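Long-range contacts in geranylgeranyl pyrophosphate synthase (Corynebacterium glutamicum, PDB 3LMD), which probably elongates allylic diphosphates with isopentenyl diphosphate units, in a magnesium-dependent reaction, to make longer prenyl diphosphates for isoprenoid biosynthesis: residues Ala101-Ile106 with Ala148-Leu153; Ile222-Asn227 with Asn325-Arg330; Arg284-Gly289 with Asn298-Leu303. All coordinates share one frame; numbering follows the deposited sequence.

Interaction 1 (Ala101-Ile106 with Ala148-Leu153)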
loop_
_atom_site.group_PDB
_atom_site.type_symbol
_atom_site.label_atom_id
_atom_site.label_comp_id
_atom_site.label_asym_id
_atom_site.label_seq_id
_atom_site.Cartn_x
_atom_site.Cartn_y
_atom_site.Cartn_z
ATOM N N ALA A 101 -8.181 -16.694 -1.645
ATOM C CA ALA A 101 -9.034 -16.273 -0.533
ATOM C C ALA A 101 -8.205 -15.540 0.503
ATOM O O ALA A 101 -8.671 -14.554 1.113
ATOM C CB ALA A 101 -9.753 -17.487 0.116
ATOM N N VAL A 102 -6.968 -15.989 0.667
ATOM C CA VAL A 102 -6.063 -15.360 1.608
ATOM C C VAL A 102 -5.697 -13.970 1.087
ATOM O O VAL A 102 -5.632 -13.013 1.850
ATOM C CB VAL A 102 -4.802 -16.222 1.874
ATOM C CG1 VAL A 102 -3.699 -15.398 2.617
ATOM C CG2 VAL A 102 -5.184 -17.516 2.660
ATOM N N VAL A 103 -5.463 -13.872 -0.218
ATOM C CA VAL A 103 -5.145 -12.569 -0.802
ATOM C C VAL A 103 -6.301 -11.596 -0.560
ATOM O O VAL A 103 -6.078 -10.439 -0.178
ATOM C CB VAL A 103 -4.848 -12.699 -2.309
ATOM C CG1 VAL A 103 -4.849 -11.295 -3.013
ATOM C CG2 VAL A 103 -3.469 -13.383 -2.514
ATOM N N VAL A 104 -7.531 -12.054 -0.783
ATOM C CA VAL A 104 -8.693 -11.188 -0.532
ATOM C C VAL A 104 -8.723 -10.746 0.923
ATOM O O VAL A 104 -8.922 -9.554 1.227
ATOM C CB VAL A 104 -10.018 -11.871 -0.923
ATOM C CG1 VAL A 104 -11.244 -11.032 -0.461
ATOM C CG2 VAL A 104 -10.034 -12.081 -2.448
ATOM N N GLU A 105 -8.548 -11.686 1.835
ATOM C CA GLU A 105 -8.613 -11.318 3.253
ATOM C C GLU A 105 -7.490 -10.389 3.708
ATOM O O GLU A 105 -7.720 -9.502 4.538
ATOM C CB GLU A 105 -8.689 -12.553 4.157
ATOM C CG GLU A 105 -8.833 -12.182 5.620
ATOM C CD GLU A 105 -10.224 -11.646 5.993
ATOM O OE1 GLU A 105 -11.085 -11.471 5.116
ATOM O OE2 GLU A 105 -10.476 -11.423 7.200
ATOM N N ILE A 106 -6.282 -10.587 3.172
ATOM C CA ILE A 106 -5.149 -9.716 3.523
ATOM C C ILE A 106 -5.420 -8.312 3.037
ATOM O O ILE A 106 -5.086 -7.319 3.693
ATOM C CB ILE A 106 -3.838 -10.223 2.863
ATOM C CG1 ILE A 106 -3.322 -11.482 3.613
ATOM C CG2 ILE A 106 -2.785 -9.102 2.903
ATOM C CD1 ILE A 106 -2.122 -12.196 2.860
ATOM N N ALA A 148 2.470 -6.063 0.678
ATOM C CA ALA A 148 3.643 -6.782 0.145
ATOM C C ALA A 148 3.438 -8.314 0.236
ATOM O O ALA A 148 3.776 -9.039 -0.700
ATOM C CB ALA A 148 4.937 -6.396 0.893
ATOM N N HIS A 149 2.934 -8.798 1.371
ATOM C CA HIS A 149 2.586 -10.232 1.514
ATOM C C HIS A 149 1.597 -10.666 0.429
ATOM O O HIS A 149 1.749 -11.731 -0.202
ATOM C CB HIS A 149 1.902 -10.536 2.868
ATOM C CG HIS A 149 2.775 -10.297 4.064
ATOM N ND1 HIS A 149 4.120 -10.547 4.060
ATOM C CD2 HIS A 149 2.473 -9.876 5.315
ATOM C CE1 HIS A 149 4.627 -10.271 5.250
ATOM N NE2 HIS A 149 3.642 -9.853 6.029
ATOM N N ALA A 150 0.560 -9.867 0.236
ATOM C CA ALA A 150 -0.454 -10.217 -0.764
ATOM C C ALA A 150 0.178 -10.317 -2.158
ATOM O O ALA A 150 -0.119 -11.226 -2.939
ATOM C CB ALA A 150 -1.650 -9.194 -0.755
ATOM N N SER A 151 1.035 -9.371 -2.495
ATOM C CA SER A 151 1.697 -9.408 -3.805
ATOM C C SER A 151 2.547 -10.660 -3.985
ATOM O O SER A 151 2.611 -11.217 -5.094
ATOM C CB SER A 151 2.590 -8.169 -3.987
ATOM O OG SER A 151 1.796 -7.005 -3.895
ATOM N N GLY A 152 3.225 -11.093 -2.921
ATOM C CA GLY A 152 4.000 -12.349 -2.971
ATOM C C GLY A 152 3.110 -13.508 -3.417
ATOM O O GLY A 152 3.455 -14.259 -4.360
ATOM N N LEU A 153 1.960 -13.667 -2.754
ATOM C CA LEU A 153 1.022 -14.753 -3.126
ATOM C C LEU A 153 0.465 -14.590 -4.543
ATOM O O LEU A 153 0.333 -15.560 -5.309
ATOM C CB LEU A 153 -0.145 -14.839 -2.138
ATOM C CG LEU A 153 0.204 -15.280 -0.713
ATOM C CD1 LEU A 153 -1.064 -15.241 0.161
ATOM C CD2 LEU A 153 0.836 -16.699 -0.748
#

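Interaction 2 (Ile222-Asn227 with Asn325-Arg330)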
loop_
_atom_site.group_PDB
_atom_site.type_symbol
_atom_site.label_atom_id
_atom_site.label_comp_id
_atom_site.label_asym_id
_atom_site.label_seq_id
_atom_site.Cartn_x
_atom_site.Cartn_y
_atom_site.Cartn_z
ATOM N N ILE A 222 -18.228 -17.265 -13.461
ATOM C CA ILE A 222 -17.294 -16.345 -12.806
ATOM C C ILE A 222 -17.917 -14.945 -12.760
ATOM O O ILE A 222 -17.927 -14.285 -11.711
ATOM C CB ILE A 222 -15.968 -16.266 -13.566
ATOM C CG1 ILE A 222 -15.220 -17.618 -13.537
ATOM C CG2 ILE A 222 -15.069 -15.140 -13.004
ATOM C CD1 ILE A 222 -13.947 -17.598 -14.482
ATOM N N ASP A 223 -18.445 -14.501 -13.899
ATOM C CA ASP A 223 -19.062 -13.183 -13.982
ATOM C C ASP A 223 -20.282 -13.069 -13.056
ATOM O O ASP A 223 -20.485 -12.045 -12.391
ATOM C CB ASP A 223 -19.461 -12.860 -15.429
ATOM C CG ASP A 223 -19.776 -11.387 -15.624
ATOM O OD1 ASP A 223 -18.838 -10.573 -15.524
ATOM O OD2 ASP A 223 -20.962 -11.050 -15.852
ATOM N N ALA A 224 -21.108 -14.114 -13.022
ATOM C CA ALA A 224 -22.293 -14.089 -12.182
ATOM C C ALA A 224 -21.920 -13.994 -10.699
ATOM O O ALA A 224 -22.603 -13.327 -9.925
ATOM C CB ALA A 224 -23.143 -15.346 -12.425
ATOM N N LEU A 225 -20.877 -14.713 -10.287
ATOM C CA LEU A 225 -20.498 -14.732 -8.861
ATOM C C LEU A 225 -19.879 -13.390 -8.444
ATOM O O LEU A 225 -20.109 -12.885 -7.332
ATOM C CB LEU A 225 -19.505 -15.892 -8.571
ATOM C CG LEU A 225 -20.331 -17.199 -8.528
ATOM C CD1 LEU A 225 -19.490 -18.419 -8.987
ATOM C CD2 LEU A 225 -20.917 -17.413 -7.172
ATOM N N LYS A 226 -19.115 -12.817 -9.351
ATOM C CA LYS A 226 -18.605 -11.474 -9.165
ATOM C C LYS A 226 -19.767 -10.475 -8.931
ATOM O O LYS A 226 -19.772 -9.705 -7.956
ATOM C CB LYS A 226 -17.817 -11.058 -10.404
ATOM C CG LYS A 226 -17.278 -9.625 -10.273
ATOM C CD LYS A 226 -16.427 -9.169 -11.486
ATOM C CE LYS A 226 -17.268 -8.993 -12.723
ATOM N NZ LYS A 226 -16.732 -7.857 -13.539
ATOM N N ASN A 227 -20.751 -10.503 -9.828
ATOM C CA ASN A 227 -21.859 -9.537 -9.782
ATOM C C ASN A 227 -22.730 -9.786 -8.564
ATOM O O ASN A 227 -23.281 -8.850 -7.952
ATOM C CB ASN A 227 -22.695 -9.634 -11.066
ATOM C CG ASN A 227 -21.978 -9.067 -12.297
ATOM O OD1 ASN A 227 -20.931 -8.440 -12.204
ATOM N ND2 ASN A 227 -22.558 -9.299 -13.459
ATOM N N ASN A 325 -30.609 -12.023 -7.192
ATOM C CA ASN A 325 -31.367 -13.174 -7.694
ATOM C C ASN A 325 -31.194 -13.358 -9.191
ATOM O O ASN A 325 -31.102 -14.498 -9.670
ATOM C CB ASN A 325 -32.853 -13.046 -7.343
ATOM C CG ASN A 325 -33.146 -13.528 -5.932
ATOM O OD1 ASN A 325 -32.496 -14.444 -5.443
ATOM N ND2 ASN A 325 -34.129 -12.927 -5.291
ATOM N N ALA A 326 -31.102 -12.248 -9.923
ATOM C CA ALA A 326 -30.831 -12.319 -11.352
ATOM C C ALA A 326 -29.430 -12.851 -11.630
ATOM O O ALA A 326 -29.216 -13.523 -12.636
ATOM C CB ALA A 326 -31.057 -10.962 -12.063
ATOM N N GLU A 327 -28.470 -12.578 -10.746
ATOM C CA GLU A 327 -27.135 -13.171 -10.940
ATOM C C GLU A 327 -27.142 -14.665 -10.644
ATOM O O GLU A 327 -26.569 -15.459 -11.411
ATOM C CB GLU A 327 -26.074 -12.409 -10.139
ATOM C CG GLU A 327 -26.017 -10.928 -10.587
ATOM C CD GLU A 327 -25.547 -10.768 -12.040
ATOM O OE1 GLU A 327 -24.888 -11.684 -12.596
ATOM O OE2 GLU A 327 -25.773 -9.682 -12.603
ATOM N N LEU A 328 -27.829 -15.060 -9.575
ATOM C CA LEU A 328 -27.925 -16.475 -9.244
ATOM C C LEU A 328 -28.666 -17.276 -10.335
ATOM O O LEU A 328 -28.416 -18.476 -10.510
ATOM C CB LEU A 328 -28.632 -16.667 -7.910
ATOM C CG LEU A 328 -27.851 -16.134 -6.682
ATOM C CD1 LEU A 328 -28.651 -16.432 -5.416
ATOM C CD2 LEU A 328 -26.443 -16.703 -6.579
ATOM N N ASP A 329 -29.570 -16.615 -11.051
ATOM C CA ASP A 329 -30.244 -17.237 -12.186
ATOM C C ASP A 329 -29.225 -17.750 -13.182
ATOM O O ASP A 329 -29.496 -18.679 -13.916
ATOM C CB ASP A 329 -31.131 -16.233 -12.925
ATOM C CG ASP A 329 -32.562 -16.220 -12.424
ATOM O OD1 ASP A 329 -32.980 -17.166 -11.715
ATOM O OD2 ASP A 329 -33.281 -15.250 -12.751
ATOM N N ARG A 330 -28.060 -17.116 -13.237
ATOM C CA ARG A 330 -27.045 -17.495 -14.214
ATOM C C ARG A 330 -26.253 -18.749 -13.823
ATOM O O ARG A 330 -25.457 -19.275 -14.618
ATOM C CB ARG A 330 -26.082 -16.334 -14.475
ATOM C CG ARG A 330 -26.763 -15.033 -14.947
ATOM C CD ARG A 330 -25.770 -13.880 -14.877
ATOM N NE ARG A 330 -24.769 -13.959 -15.942
ATOM C CZ ARG A 330 -23.711 -13.166 -16.006
ATOM N NH1 ARG A 330 -23.526 -12.257 -15.054
ATOM N NH2 ARG A 330 -22.839 -13.272 -17.007
#

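Interaction 3 (Arg284-Gly289 with Asn298-Leu303)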
loop_
_atom_site.group_PDB
_atom_site.type_symbol
_atom_site.label_atom_id
_atom_site.label_comp_id
_atom_site.label_asym_id
_atom_site.label_seq_id
_atom_site.Cartn_x
_atom_site.Cartn_y
_atom_site.Cartn_z
ATOM N N ARG A 284 -34.352 18.734 7.470
ATOM C CA ARG A 284 -33.426 19.621 6.755
ATOM C C ARG A 284 -32.956 20.762 7.671
ATOM O O ARG A 284 -31.783 21.125 7.672
ATOM C CB ARG A 284 -34.024 20.180 5.459
ATOM C CG ARG A 284 -34.155 19.157 4.297
ATOM C CD ARG A 284 -34.610 19.780 2.961
ATOM N NE ARG A 284 -36.011 20.259 2.978
ATOM C CZ ARG A 284 -37.086 19.494 2.798
ATOM N NH1 ARG A 284 -38.297 20.034 2.831
ATOM N NH2 ARG A 284 -36.962 18.190 2.583
ATOM N N ASP A 285 -33.880 21.319 8.443
ATOM C CA ASP A 285 -33.545 22.338 9.429
ATOM C C ASP A 285 -32.551 21.838 10.479
ATOM O O ASP A 285 -31.599 22.530 10.824
ATOM C CB ASP A 285 -34.809 22.818 10.129
ATOM C CG ASP A 285 -34.570 24.053 10.967
ATOM O OD1 ASP A 285 -33.961 25.013 10.444
ATOM O OD2 ASP A 285 -34.990 24.062 12.145
ATOM N N ILE A 286 -32.779 20.641 11.002
ATOM C CA ILE A 286 -31.945 20.132 12.072
ATOM C C ILE A 286 -30.587 19.572 11.629
ATOM O O ILE A 286 -29.575 19.820 12.289
ATOM C CB ILE A 286 -32.679 19.077 12.905
ATOM C CG1 ILE A 286 -33.940 19.695 13.531
ATOM C CG2 ILE A 286 -31.734 18.490 13.967
ATOM C CD1 ILE A 286 -34.875 18.684 14.245
ATOM N N LEU A 287 -30.565 18.831 10.521
ATOM C CA LEU A 287 -29.401 18.006 10.151
ATOM C C LEU A 287 -28.394 18.737 9.283
ATOM O O LEU A 287 -28.254 18.447 8.094
ATOM C CB LEU A 287 -29.842 16.738 9.426
ATOM C CG LEU A 287 -30.592 15.731 10.290
ATOM C CD1 LEU A 287 -30.977 14.516 9.456
ATOM C CD2 LEU A 287 -29.747 15.314 11.468
ATOM N N THR A 288 -27.705 19.662 9.895
ATOM C CA THR A 288 -26.757 20.506 9.222
ATOM C C THR A 288 -25.346 20.014 9.552
ATOM O O THR A 288 -24.377 20.511 9.024
ATOM C CB THR A 288 -26.867 21.908 9.746
ATOM O OG1 THR A 288 -26.903 21.861 11.163
ATOM C CG2 THR A 288 -28.096 22.527 9.267
ATOM N N GLY A 289 -25.242 19.039 10.439
ATOM C CA GLY A 289 -23.950 18.550 10.839
ATOM C C GLY A 289 -24.140 17.585 11.964
ATOM O O GLY A 289 -25.241 17.151 12.192
ATOM N N ASN A 298 -32.319 11.850 19.681
ATOM C CA ASN A 298 -33.582 11.189 19.921
ATOM C C ASN A 298 -34.733 11.799 19.093
ATOM O O ASN A 298 -35.596 11.083 18.590
ATOM C CB ASN A 298 -33.919 11.247 21.412
ATOM C CG ASN A 298 -35.135 10.421 21.768
ATOM O OD1 ASN A 298 -35.180 9.218 21.504
ATOM N ND2 ASN A 298 -36.129 11.058 22.377
ATOM N N HIS A 299 -34.744 13.118 18.970
ATOM C CA HIS A 299 -35.810 13.801 18.258
ATOM C C HIS A 299 -35.685 13.469 16.761
ATOM O O HIS A 299 -36.669 13.164 16.101
ATOM C CB HIS A 299 -35.742 15.315 18.511
ATOM C CG HIS A 299 -36.805 16.099 17.800
ATOM N ND1 HIS A 299 -38.145 15.785 17.888
ATOM C CD2 HIS A 299 -36.724 17.182 16.990
ATOM C CE1 HIS A 299 -38.845 16.637 17.155
ATOM N NE2 HIS A 299 -38.006 17.493 16.596
ATOM N N VAL A 300 -34.465 13.513 16.241
ATOM C CA VAL A 300 -34.203 13.112 14.860
ATOM C C VAL A 300 -34.615 11.660 14.577
ATOM O O VAL A 300 -35.296 11.386 13.587
ATOM C CB VAL A 300 -32.742 13.326 14.475
ATOM C CG1 VAL A 300 -32.474 12.763 13.059
ATOM C CG2 VAL A 300 -32.412 14.798 14.536
ATOM N N LEU A 301 -34.222 10.735 15.448
ATOM C CA LEU A 301 -34.649 9.342 15.309
ATOM C C LEU A 301 -36.176 9.218 15.305
ATOM O O LEU A 301 -36.736 8.368 14.629
ATOM C CB LEU A 301 -34.067 8.475 16.435
ATOM C CG LEU A 301 -32.550 8.230 16.410
ATOM C CD1 LEU A 301 -32.066 7.609 17.735
ATOM C CD2 LEU A 301 -32.146 7.352 15.220
ATOM N N GLU A 302 -36.859 10.048 16.082
ATOM C CA GLU A 302 -38.328 10.025 16.049
ATOM C C GLU A 302 -38.861 10.554 14.720
ATOM O O GLU A 302 -39.730 9.924 14.105
ATOM C CB GLU A 302 -38.926 10.823 17.225
ATOM C CG GLU A 302 -40.440 10.772 17.301
ATOM C CD GLU A 302 -40.989 9.347 17.299
ATOM O OE1 GLU A 302 -40.430 8.492 18.023
ATOM O OE2 GLU A 302 -41.986 9.080 16.578
ATOM N N LEU A 303 -38.339 11.695 14.260
ATOM C CA LEU A 303 -38.703 12.218 12.942
ATOM C C LEU A 303 -38.455 11.184 11.813
ATOM O O LEU A 303 -39.295 10.978 10.953
ATOM C CB LEU A 303 -37.908 13.503 12.651
ATOM C CG LEU A 303 -38.304 14.713 13.529
ATOM C CD1 LEU A 303 -37.327 15.854 13.298
ATOM C CD2 LEU A 303 -39.714 15.154 13.173
#

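Interaction 1 (Ala101-Ile106 with Ala148-Leu153)
Leu-153 lies along Val-103 and reaches on to Val-102 and Ile-106, and these apolar groups hold together two helices of the all-helical isoprenyl diphosphate synthase fold. Helix 95-118 and helix 132-157 run nearly antiparallel here, at 162°, with their local axes 9.3 Å apart. No hydrogen bond crosses between them, so the join is made by shape and by burial of hydrocarbon.

The leucine can be followed outward. Its CB sits 3.6 Å from CG2 of Val-103, the two side chains lying next to one another with reversed directions. A chi1 of -67° sets CG opposite the carbonyl carbon, and from there the chain is extended. Branch CD1 then lies among the three partners. It meets Val-102 CG1 at 3.6 Å, that valine standing roughly perpendicular to it, while Ile-106 CD1 is farther off, at 4.2 Å.

Ala-150 marks the closest approach of the backbones, where its CA lies 5.2 Å from CA of Val-103, consistent with the small size of its methyl. Beyond the pair, Glu-54 of helix 34-55 packs on Ile-106, His-149 and Leu-153. The second subunit meets helix 132-157 as well, through its Phe-165 on Ser-151 and its Gly-170 on Ala-148.

Ile-106 divides its work between its two branches: CD1 goes to the leucine, whereas CG2, placed opposite its own backbone N, rests 3.8 Å from CB of Ala-150.

Interaction 2 (Ile222-Asn227 with Asn325-Arg330)
Arg-330 grips Asp-223 end-on, and the grip converges on one oxygen: NH1 and NH2 both donate to OD2 of Asp-223, at 2.9 and 3.1 Å. The oxygen lies almost in the guanidinium plane, but the carboxylate is turned 68° against that plane. The two nitrogens meet OD2 on its anti side, from opposite faces of the carboxylate plane.

The same NH1 has a second acceptor. Glu-327 OE1, on the arginine's own segment, takes a fairly straight bond from NH1 at 2.9 Å through its syn lone pair. NH2 likewise turns to another carboxylate, Glu-220, so the guanidinium serves three acids. A kink at chi3 (73°) lets the arginine bring these nitrogens back over Ala-224, whose CB packs 3.7 Å from CB of Arg-330.

Asn-227 supplies a softer link. Its ND2 makes weak hydrogen bonds to both oxygens of Glu-327, 3.4 Å to OE1 and 3.3 Å to OE2, with amide and carboxylate nearly perpendicular, 85° apart. The tighter touch there is between Asn-227 CB and Glu-327 CD, at 3.2 Å. Asp-223 OD1, for its part, has a long salt bridge to Lys-226 NZ on the same helix.

Helix 219-246 is thus tied to segment 325-330, on helix 309-328 and the residues that follow, by a salt-bridge network at the protein surface. Interleaving the cations with Asp-223, Glu-220 and Glu-327 probably offsets repulsion among the acids and helps keep all three carboxylates ionised.

Interaction 3 (Arg284-Gly289 with Asn298-Leu303)
Ile-286 supplies the close-fitting part of this contact, sending each of its branches to a different neighbour on helix 294-306. The short branch, CG2, lies 3.8 Å from Val-300 CG2, with the two side chains overlapping flank to flank and pointing opposite ways. The long branch follows an extended chi2 (172°) outward, which carries CD1 to within 3.9 Å of Leu-303 CD1. Val-300 and Leu-303 are both buried, and Leu-283 of helix 278-286 packs on each of them.

Leu-287 makes a looser fit. It meets Val-300 tip to tip, Leu-287 CD2 lying 4.1 Å from Val-300 CG1, and it also packs on Val-269 and Leu-273 of helix 267-274. This leucine is also where the backbone leaves the helix: it is the centre of an inverse gamma turn, in which Thr-288 N bonds weakly to Ile-286 O. The chain can thereby leave helix 278-286 and, after a short connection, enter helix 294-306, a link between two consecutive helices of the all-helical prenyl synthase fold.

Toward solvent lies His-299. Its CD2 comes 3.6 Å from Ile-286 CD1, the isoleucine running across the histidine, while Leu-303 CD1 sits 3.7 Å above one face of the ring, offset toward the rim. NE2 is hydrogen-bonded to Glu-282, one turn before Ile-286. Glu-302, the neighbour of Leu-303 in sequence, is exposed and is a ligand of a calcium ion seen in a crystal of this protein, together with Ser-305; the ion is absent from this chain.

The three contacts sample separate regions of one all-helical subunit. Interaction 1 comes first along the chain, joining helices 95-118 and 132-157; its centre is 25 Å from that of interaction 2 and 43 Å from that of interaction 3, which lies across the chain's centre from it. Interaction 2 brings helix 219-246 back to helix 309-328, and interaction 3 is formed wholly within the intervening chain; the centres of interactions 2 and 3 are 39 Å apart. Helix 294-306 of interaction 3 leads directly into helix 309-328. No two contacts touch, and each joins different helices: by buried apolar packing, by a surface salt-bridge network and by a local contact between consecutive helices.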